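Local coordinates for SCO1/SenC family lipoprotein (Bacillus anthracis, PDB 4HDE), which probably binds copper and takes part in assembling the copper A centre of cytochrome c oxidase, as related thioredoxin-fold Sco proteins do, at residues 55-59 against 70-74; 65-71 against 162-166. One frame throughout, in Å; residues are numbered along the deposited sequence.

Contact 1: residues 55-59 against 70-74; sequences MAKLQ and QFVSF
The ring of Phe-71 rises from the strand and is received by Met-55, Leu-58 and Gln-59 of the helix. The backbone of Gln-59 lies closest, its CA 3.5 Å from Phe-71 CZ. Gln-59 CB forms an off-centre CH-pi contact, 4.2 Å from the centroid of the Phe-71 ring and 30° off the ring normal. Its CG stands anti to N and the chain runs on extended, which lays the aliphatic part of Gln-59 obliquely across the ring and carries the amide past it. There OE1 bonds to Thr-94 OG1, and NE2 to Asp-96 O and Asn-99 OD1, which fixes the rotation of the buried amide. Leu-58 meets the ring differently, at its edge and near its plane, with CD2 3.8 Å from Phe-71 CE1.

This is helix against strand inside the beta-alpha-beta unit formed by 35-40, 48-64 and 70-75, part of the thioredoxin fold. The two short segments run nearly antiparallel, at 169°, with 10.1 Å between their axes, and the phenylalanine ring helps fill that gap.

Met-55, present as selenomethionine, slides past Phe-71 in the opposite direction. With CG trans to its own N, the chain reaches toward the strand before bending at its third torsion (chi3 -82°). CG is 3.7 Å from Phe-71 CD1. The selenium makes an oblique Met-aromatic contact, 5.2 Å from the centroid of the Phe-71 ring. Farther along the strand, Met-55 SE lies 3.8 Å from Ser-73 OG, a van der Waals neighbour of a hydroxyl already engaged by hydrogen bonds to Asp-38 OD1 and Trp-100 NE1. Beyond the selenium, Met-55 CE comes to within 4.5 Å of Val-72 O.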
HETATM    1  N   MSE A  55      -7.715   0.635  -5.344  1.00 12.04           N
HETATM    2  CA  MSE A  55      -6.910   1.695  -4.794  1.00 11.40           C
HETATM    3  C   MSE A  55      -6.973   2.944  -5.678  1.00 11.45           C
HETATM    4  O   MSE A  55      -7.024   4.061  -5.169  1.00 12.60           O
HETATM    5  CB  MSE A  55      -5.474   1.228  -4.573  1.00 13.16           C
HETATM    6  CG  MSE A  55      -4.613   2.283  -3.878  1.00 14.32           C
HETATM    7 SE   MSE A  55      -2.928   1.630  -3.149  0.61 15.06          SE
HETATM    8  CE  MSE A  55      -3.608   0.914  -1.460  1.00 18.60           C
ATOM      9  N   ALA A  56      -7.002   2.766  -6.997  1.00 11.99           N
ATOM     10  CA  ALA A  56      -7.148   3.909  -7.901  1.00 12.27           C
ATOM     11  C   ALA A  56      -8.492   4.630  -7.721  1.00 13.13           C
ATOM     12  O   ALA A  56      -8.567   5.859  -7.817  1.00 13.00           O
ATOM     13  CB  ALA A  56      -6.964   3.470  -9.337  1.00 12.78           C
ATOM     14  N   LYS A  57      -9.556   3.879  -7.460  1.00 12.73           N
ATOM     15  CA  LYS A  57     -10.857   4.490  -7.204  1.00 12.70           C
ATOM     16  C   LYS A  57     -10.778   5.309  -5.918  1.00 13.53           C
ATOM     17  O   LYS A  57     -11.262   6.444  -5.869  1.00 13.96           O
ATOM     18  CB  LYS A  57     -11.945   3.425  -7.104  1.00 13.37           C
ATOM     19  CG  LYS A  57     -13.331   4.011  -6.854  1.00 16.61           C
ATOM     20  CD  LYS A  57     -14.439   2.996  -7.116  1.00 16.30           C
ATOM     21  CE  LYS A  57     -15.792   3.531  -6.661  1.00 18.70           C
ATOM     22  NZ  LYS A  57     -16.178   4.808  -7.327  1.00 20.84           N
ATOM     23  N   LEU A  58     -10.135   4.757  -4.895  1.00 12.77           N
ATOM     24  CA  LEU A  58      -9.935   5.467  -3.641  1.00 12.87           C
ATOM     25  C   LEU A  58      -9.108   6.731  -3.850  1.00 13.18           C
ATOM     26  O   LEU A  58      -9.410   7.772  -3.272  1.00 12.80           O
ATOM     27  CB  LEU A  58      -9.264   4.548  -2.617  1.00 13.31           C
ATOM     28  CG  LEU A  58      -8.997   5.132  -1.232  1.00 12.93           C
ATOM     29  CD1 LEU A  58     -10.279   5.647  -0.602  1.00 15.23           C
ATOM     30  CD2 LEU A  58      -8.368   4.064  -0.365  1.00 15.48           C
ATOM     31  N   GLN A  59      -8.064   6.644  -4.669  1.00 11.70           N
ATOM     32  CA  GLN A  59      -7.223   7.791  -4.984  1.00 11.40           C
ATOM     33  C   GLN A  59      -8.048   8.916  -5.610  1.00 12.65           C
ATOM     34  O   GLN A  59      -7.947  10.085  -5.220  1.00 13.27           O
ATOM     35  CB  GLN A  59      -6.093   7.370  -5.926  1.00 12.87           C
ATOM     36  CG  GLN A  59      -5.179   8.506  -6.356  1.00 13.15           C
ATOM     37  CD  GLN A  59      -4.197   8.109  -7.449  1.00 12.99           C
ATOM     38  OE1 GLN A  59      -4.560   7.442  -8.423  1.00 13.00           O
ATOM     39  NE2 GLN A  59      -2.952   8.560  -7.319  1.00 13.22           N
ATOM     40  N   GLN A  70      -1.379   9.904   0.769  1.00 12.60           N
ATOM     41  CA  GLN A  70      -0.426   9.152  -0.050  1.00 12.54           C
ATOM     42  C   GLN A  70      -0.857   7.700  -0.165  1.00 11.04           C
ATOM     43  O   GLN A  70      -1.528   7.160   0.712  1.00 12.95           O
ATOM     44  CB  GLN A  70       0.966   9.185   0.587  1.00 12.50           C
ATOM     45  CG  GLN A  70       1.560  10.576   0.684  1.00 14.57           C
ATOM     46  CD  GLN A  70       1.918  11.154  -0.667  1.00 13.77           C
ATOM     47  OE1 GLN A  70       2.481  10.469  -1.527  1.00 14.70           O
ATOM     48  NE2 GLN A  70       1.612  12.433  -0.859  1.00 14.64           N
ATOM     49  N   PHE A  71      -0.453   7.072  -1.266  1.00 11.41           N
ATOM     50  CA  PHE A  71      -0.697   5.657  -1.500  1.00 11.36           C
ATOM     51  C   PHE A  71       0.621   4.951  -1.687  1.00 10.44           C
ATOM     52  O   PHE A  71       1.522   5.470  -2.350  1.00 11.39           O
ATOM     53  CB  PHE A  71      -1.605   5.476  -2.716  1.00 13.20           C
ATOM     54  CG  PHE A  71      -2.980   6.046  -2.504  1.00 11.78           C
ATOM     55  CD1 PHE A  71      -3.956   5.288  -1.898  1.00 12.16           C
ATOM     56  CD2 PHE A  71      -3.263   7.358  -2.842  1.00 12.46           C
ATOM     57  CE1 PHE A  71      -5.218   5.825  -1.661  1.00 13.24           C
ATOM     58  CE2 PHE A  71      -4.512   7.894  -2.608  1.00 12.25           C
ATOM     59  CZ  PHE A  71      -5.479   7.132  -2.016  1.00 13.83           C
ATOM     60  N   VAL A  72       0.729   3.777  -1.075  1.00 10.75           N
ATOM     61  CA  VAL A  72       1.952   2.986  -1.141  1.00 11.28           C
ATOM     62  C   VAL A  72       1.592   1.535  -1.377  1.00 11.85           C
ATOM     63  O   VAL A  72       0.782   0.965  -0.652  1.00 13.31           O
ATOM     64  CB  VAL A  72       2.770   3.106   0.164  1.00 12.23           C
ATOM     65  CG1 VAL A  72       4.011   2.205   0.130  1.00 14.72           C
ATOM     66  CG2 VAL A  72       3.165   4.559   0.414  1.00 13.40           C
ATOM     67  N   SER A  73       2.201   0.946  -2.403  1.00 11.42           N
ATOM     68  CA  SER A  73       2.046  -0.483  -2.677  1.00 11.66           C
ATOM     69  C   SER A  73       3.402  -1.159  -2.547  1.00 11.85           C
ATOM     70  O   SER A  73       4.337  -0.805  -3.264  1.00 14.08           O
ATOM     71  CB  SER A  73       1.521  -0.710  -4.096  1.00 12.19           C
ATOM     72  OG  SER A  73       0.249  -0.089  -4.284  1.00 14.07           O
ATOM     73  N   PHE A  74       3.512  -2.133  -1.654  1.00 11.90           N
ATOM     74  CA  PHE A  74       4.762  -2.869  -1.479  1.00 12.45           C
ATOM     75  C   PHE A  74       4.739  -4.110  -2.353  1.00 12.27           C
ATOM     76  O   PHE A  74       3.792  -4.897  -2.252  1.00 13.51           O
ATOM     77  CB  PHE A  74       4.944  -3.335  -0.029  1.00 13.07           C
ATOM     78  CG  PHE A  74       4.992  -2.226   0.985  1.00 12.54           C
ATOM     79  CD1 PHE A  74       6.182  -1.562   1.247  1.00 13.36           C
ATOM     80  CD2 PHE A  74       3.862  -1.882   1.713  1.00 12.99           C
ATOM     81  CE1 PHE A  74       6.241  -0.551   2.188  1.00 12.94           C
ATOM     82  CE2 PHE A  74       3.916  -0.859   2.665  1.00 14.88           C
ATOM     83  CZ  PHE A  74       5.115  -0.203   2.901  1.00 13.24           C
TER

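Contact 2: residues 65-71 against 162-166; sequences EKLDVQF and IRDMK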
ATOM      1  N   GLU A  65     -12.514  14.840  -2.761  1.00 15.97           N
ATOM      2  CA  GLU A  65     -12.821  15.352  -1.427  1.00 16.25           C
ATOM      3  C   GLU A  65     -11.772  16.340  -0.911  1.00 16.86           C
ATOM      4  O   GLU A  65     -11.894  16.842   0.206  1.00 19.15           O
ATOM      5  CB  GLU A  65     -12.947  14.193  -0.436  1.00 18.61           C
ATOM      6  CG  GLU A  65     -14.108  13.243  -0.710  1.00 20.08           C
ATOM      7  CD  GLU A  65     -15.403  13.699  -0.074  1.00 26.93           C
ATOM      8  OE1 GLU A  65     -15.467  14.857   0.396  1.00 24.62           O
ATOM      9  OE2 GLU A  65     -16.361  12.896  -0.039  1.00 29.13           O
ATOM     10  N   LYS A  66     -10.739  16.599  -1.707  1.00 16.45           N
ATOM     11  CA  LYS A  66      -9.649  17.504  -1.318  1.00 15.66           C
ATOM     12  C   LYS A  66      -8.862  16.968  -0.124  1.00 16.52           C
ATOM     13  O   LYS A  66      -8.267  17.730   0.644  1.00 18.60           O
ATOM     14  CB  LYS A  66     -10.159  18.928  -1.090  1.00 22.52           C
ATOM     15  CG  LYS A  66     -10.816  19.531  -2.329  1.00 23.77           C
ATOM     16  CD  LYS A  66     -11.183  20.993  -2.113  1.00 29.85           C
ATOM     17  CE  LYS A  66     -11.980  21.546  -3.289  1.00 29.22           C
ATOM     18  NZ  LYS A  66     -12.426  22.948  -3.054  1.00 42.49           N
ATOM     19  N   LEU A  67      -8.856  15.650   0.016  1.00 14.89           N
ATOM     20  CA  LEU A  67      -8.029  14.994   1.005  1.00 14.35           C
ATOM     21  C   LEU A  67      -6.641  14.827   0.434  1.00 17.56           C
ATOM     22  O   LEU A  67      -6.472  14.396  -0.705  1.00 24.69           O
ATOM     23  CB  LEU A  67      -8.611  13.636   1.396  1.00 15.70           C
ATOM     24  CG  LEU A  67      -9.874  13.727   2.253  1.00 16.85           C
ATOM     25  CD1 LEU A  67     -10.655  12.420   2.211  1.00 18.28           C
ATOM     26  CD2 LEU A  67      -9.547  14.125   3.688  1.00 22.40           C
ATOM     27  N   ASP A  68      -5.657  15.192   1.239  1.00 14.74           N
ATOM     28  CA  ASP A  68      -4.259  15.130   0.863  1.00 15.26           C
ATOM     29  C   ASP A  68      -3.698  13.884   1.520  1.00 15.99           C
ATOM     30  O   ASP A  68      -3.420  13.895   2.719  1.00 16.56           O
ATOM     31  CB  ASP A  68      -3.559  16.378   1.395  1.00 17.82           C
ATOM     32  CG  ASP A  68      -2.151  16.528   0.882  1.00 24.12           C
ATOM     33  OD1 ASP A  68      -1.617  15.572   0.285  1.00 24.09           O
ATOM     34  OD2 ASP A  68      -1.576  17.614   1.084  1.00 27.80           O
ATOM     35  N   VAL A  69      -3.564  12.811   0.742  1.00 13.87           N
ATOM     36  CA  VAL A  69      -3.100  11.536   1.265  1.00 13.61           C
ATOM     37  C   VAL A  69      -2.112  10.905   0.285  1.00 12.94           C
ATOM     38  O   VAL A  69      -2.021  11.313  -0.872  1.00 14.76           O
ATOM     39  CB  VAL A  69      -4.278  10.579   1.504  1.00 14.53           C
ATOM     40  CG1 VAL A  69      -5.259  11.188   2.514  1.00 15.17           C
ATOM     41  CG2 VAL A  69      -4.985  10.282   0.193  1.00 18.33           C
ATOM     42  N   GLN A  70      -1.379   9.904   0.769  1.00 12.60           N
ATOM     43  CA  GLN A  70      -0.426   9.152  -0.050  1.00 12.54           C
ATOM     44  C   GLN A  70      -0.857   7.700  -0.165  1.00 11.04           C
ATOM     45  O   GLN A  70      -1.528   7.160   0.712  1.00 12.95           O
ATOM     46  CB  GLN A  70       0.966   9.185   0.587  1.00 12.50           C
ATOM     47  CG  GLN A  70       1.560  10.576   0.684  1.00 14.57           C
ATOM     48  CD  GLN A  70       1.918  11.154  -0.667  1.00 13.77           C
ATOM     49  OE1 GLN A  70       2.481  10.469  -1.527  1.00 14.70           O
ATOM     50  NE2 GLN A  70       1.612  12.433  -0.859  1.00 14.64           N
ATOM     51  N   PHE A  71      -0.453   7.072  -1.266  1.00 11.41           N
ATOM     52  CA  PHE A  71      -0.697   5.657  -1.500  1.00 11.36           C
ATOM     53  C   PHE A  71       0.621   4.951  -1.687  1.00 10.44           C
ATOM     54  O   PHE A  71       1.522   5.470  -2.350  1.00 11.39           O
ATOM     55  CB  PHE A  71      -1.605   5.476  -2.716  1.00 13.20           C
ATOM     56  CG  PHE A  71      -2.980   6.046  -2.504  1.00 11.78           C
ATOM     57  CD1 PHE A  71      -3.956   5.288  -1.898  1.00 12.16           C
ATOM     58  CD2 PHE A  71      -3.263   7.358  -2.842  1.00 12.46           C
ATOM     59  CE1 PHE A  71      -5.218   5.825  -1.661  1.00 13.24           C
ATOM     60  CE2 PHE A  71      -4.512   7.894  -2.608  1.00 12.25           C
ATOM     61  CZ  PHE A  71      -5.479   7.132  -2.016  1.00 13.83           C
ATOM     62  N   ILE A 162     -12.918   7.080   3.411  1.00 13.04           N
ATOM     63  CA  ILE A 162     -12.979   8.526   3.260  1.00 14.37           C
ATOM     64  C   ILE A 162     -13.318   9.204   4.596  1.00 15.15           C
ATOM     65  O   ILE A 162     -12.706  10.211   4.967  1.00 15.75           O
ATOM     66  CB  ILE A 162     -14.002   8.917   2.172  1.00 14.55           C
ATOM     67  CG1 ILE A 162     -13.491   8.515   0.786  1.00 17.77           C
ATOM     68  CG2 ILE A 162     -14.305  10.405   2.221  1.00 16.23           C
ATOM     69  CD1 ILE A 162     -12.263   9.282   0.338  1.00 18.29           C
ATOM     70  N   ARG A 163     -14.307   8.660   5.307  1.00 14.04           N
ATOM     71  CA  ARG A 163     -14.706   9.176   6.618  1.00 15.38           C
ATOM     72  C   ARG A 163     -13.514   9.188   7.575  1.00 14.81           C
ATOM     73  O   ARG A 163     -13.263  10.175   8.276  1.00 15.50           O
ATOM     74  CB  ARG A 163     -15.846   8.312   7.189  1.00 17.20           C
ATOM     75  CG  ARG A 163     -16.229   8.581   8.647  1.00 21.21           C
ATOM     76  CD  ARG A 163     -16.931   7.363   9.270  1.00 24.09           C
ATOM     77  NE  ARG A 163     -16.042   6.206   9.312  1.00 23.63           N
ATOM     78  CZ  ARG A 163     -16.446   4.942   9.393  1.00 20.68           C
ATOM     79  NH1 ARG A 163     -15.550   3.961   9.409  1.00 21.56           N
ATOM     80  NH2 ARG A 163     -17.743   4.655   9.442  1.00 21.61           N
ATOM     81  N   ASP A 164     -12.798   8.077   7.616  1.00 14.64           N
ATOM     82  CA  ASP A 164     -11.647   7.962   8.505  1.00 14.23           C
ATOM     83  C   ASP A 164     -10.513   8.928   8.122  1.00 14.85           C
ATOM     84  O   ASP A 164      -9.862   9.514   8.999  1.00 15.60           O
ATOM     85  CB  ASP A 164     -11.153   6.511   8.550  1.00 14.40           C
ATOM     86  CG  ASP A 164     -12.163   5.561   9.190  1.00 17.85           C
ATOM     87  OD1 ASP A 164     -13.051   6.018   9.934  1.00 19.54           O
ATOM     88  OD2 ASP A 164     -12.059   4.331   8.962  1.00 19.07           O
HETATM   89  N   MSE A 165     -10.276   9.095   6.824  1.00 13.57           N
HETATM   90  CA  MSE A 165      -9.320  10.094   6.360  1.00 13.13           C
HETATM   91  C   MSE A 165      -9.716  11.489   6.803  1.00 13.81           C
HETATM   92  O   MSE A 165      -8.862  12.280   7.216  1.00 15.40           O
HETATM   93  CB  MSE A 165      -9.208  10.063   4.839  1.00 16.45           C
HETATM   94  CG  MSE A 165      -8.470   8.884   4.277  1.00 16.42           C
HETATM   95 SE   MSE A 165      -8.736   8.785   2.364  0.71 17.88          SE
HETATM   96  CE  MSE A 165      -7.365   7.484   1.978  1.00 18.63           C
ATOM     97  N   LYS A 166     -11.004  11.809   6.701  1.00 15.50           N
ATOM     98  CA  LYS A 166     -11.470  13.121   7.124  1.00 17.18           C
ATOM     99  C   LYS A 166     -11.230  13.340   8.609  1.00 16.77           C
ATOM    100  O   LYS A 166     -10.843  14.423   9.017  1.00 19.30           O
ATOM    101  CB  LYS A 166     -12.947  13.314   6.793  1.00 18.04           C
ATOM    102  CG  LYS A 166     -13.211  13.476   5.312  1.00 19.58           C
ATOM    103  CD  LYS A 166     -14.672  13.772   5.050  1.00 26.55           C
ATOM    104  CE  LYS A 166     -14.922  14.025   3.574  1.00 29.39           C
ATOM    105  NZ  LYS A 166     -16.352  14.328   3.308  1.00 40.34           N
TER
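Leu-67 is the apolar centre, its CD1 resting 3.8 Å from Met-165 CB and 4.0 Å from Ile-162 CD1. It fastens the C-terminal helix 158-169 of the thioredoxin fold to the connection that leads from helix 48-64 into strand 70-75. That connection opens with a Schellman motif: Lys-66 takes a positive phi as the preceding helix ends, and the chain then turns back past the C-terminal helix.

The two methyls of Leu-67 divide the work. CD1 fits between Ile-162 and Met-165, three residues apart on the same side of the helix, whereas CD2 lies 4.1 Å from Lys-166 CG, on the aliphatic base of the lysine. Met-165, a selenomethionine, has a straight chain past CG (chi3 167°), which carries its methyl away from Leu-67 toward Val-69 and Phe-71. Met-165 CE lies 4.1 Å from Val-69 CG2, the two side chains crossing at about a right angle. Met-165 CE also comes obliquely to Phe-71 CZ, at 4.4 Å. Val-36 and Leu-139 of the central sheet border the same selenomethionine, so the helix is packed against strands as well as against the connection.

Farther out, the contact turns polar. Glu-65 bends at its second torsion (chi2 -87°), turning its carboxylate alongside Ile-162, with OE2 3.9 Å from Ile-162 CG2. Lys-166 comes to meet it extended beyond CG, at roughly a right angle to the glutamate chain, and the two charged ends form a salt bridge beyond the leucine, at the outer edge of the contact. Its hydrogen bond is far from coplanar with the acceptor: Lys-166 NZ reaches Glu-65 OE1 at 3.1 Å from above the carboxylate, 53° out of its plane.

In the fold
Contacts 1 and 2 share Phe-71, whose ring meets helix 48-64 in one and the selenomethionine of the C-terminal helix in the other. Their centres are 11 Å apart, and the two helices also touch directly: Leu-58 CD1 is 4.2 Å from Ile-162 CD1, and Leu-58 CD2 4.3 Å from Met-165 CE. Helices 48-64 and 158-169 therefore pack side by side on one face of the sheet. Contact 1 is the deeper, about 6 Å from the chain centre to its own centre, against about 14 Å for contact 2, which reaches the surface. In Sco relatives a CxxxC motif binds copper; here the matching, probably metal-binding, loop motif leads into helix 48-64, its second cysteine opening the helix.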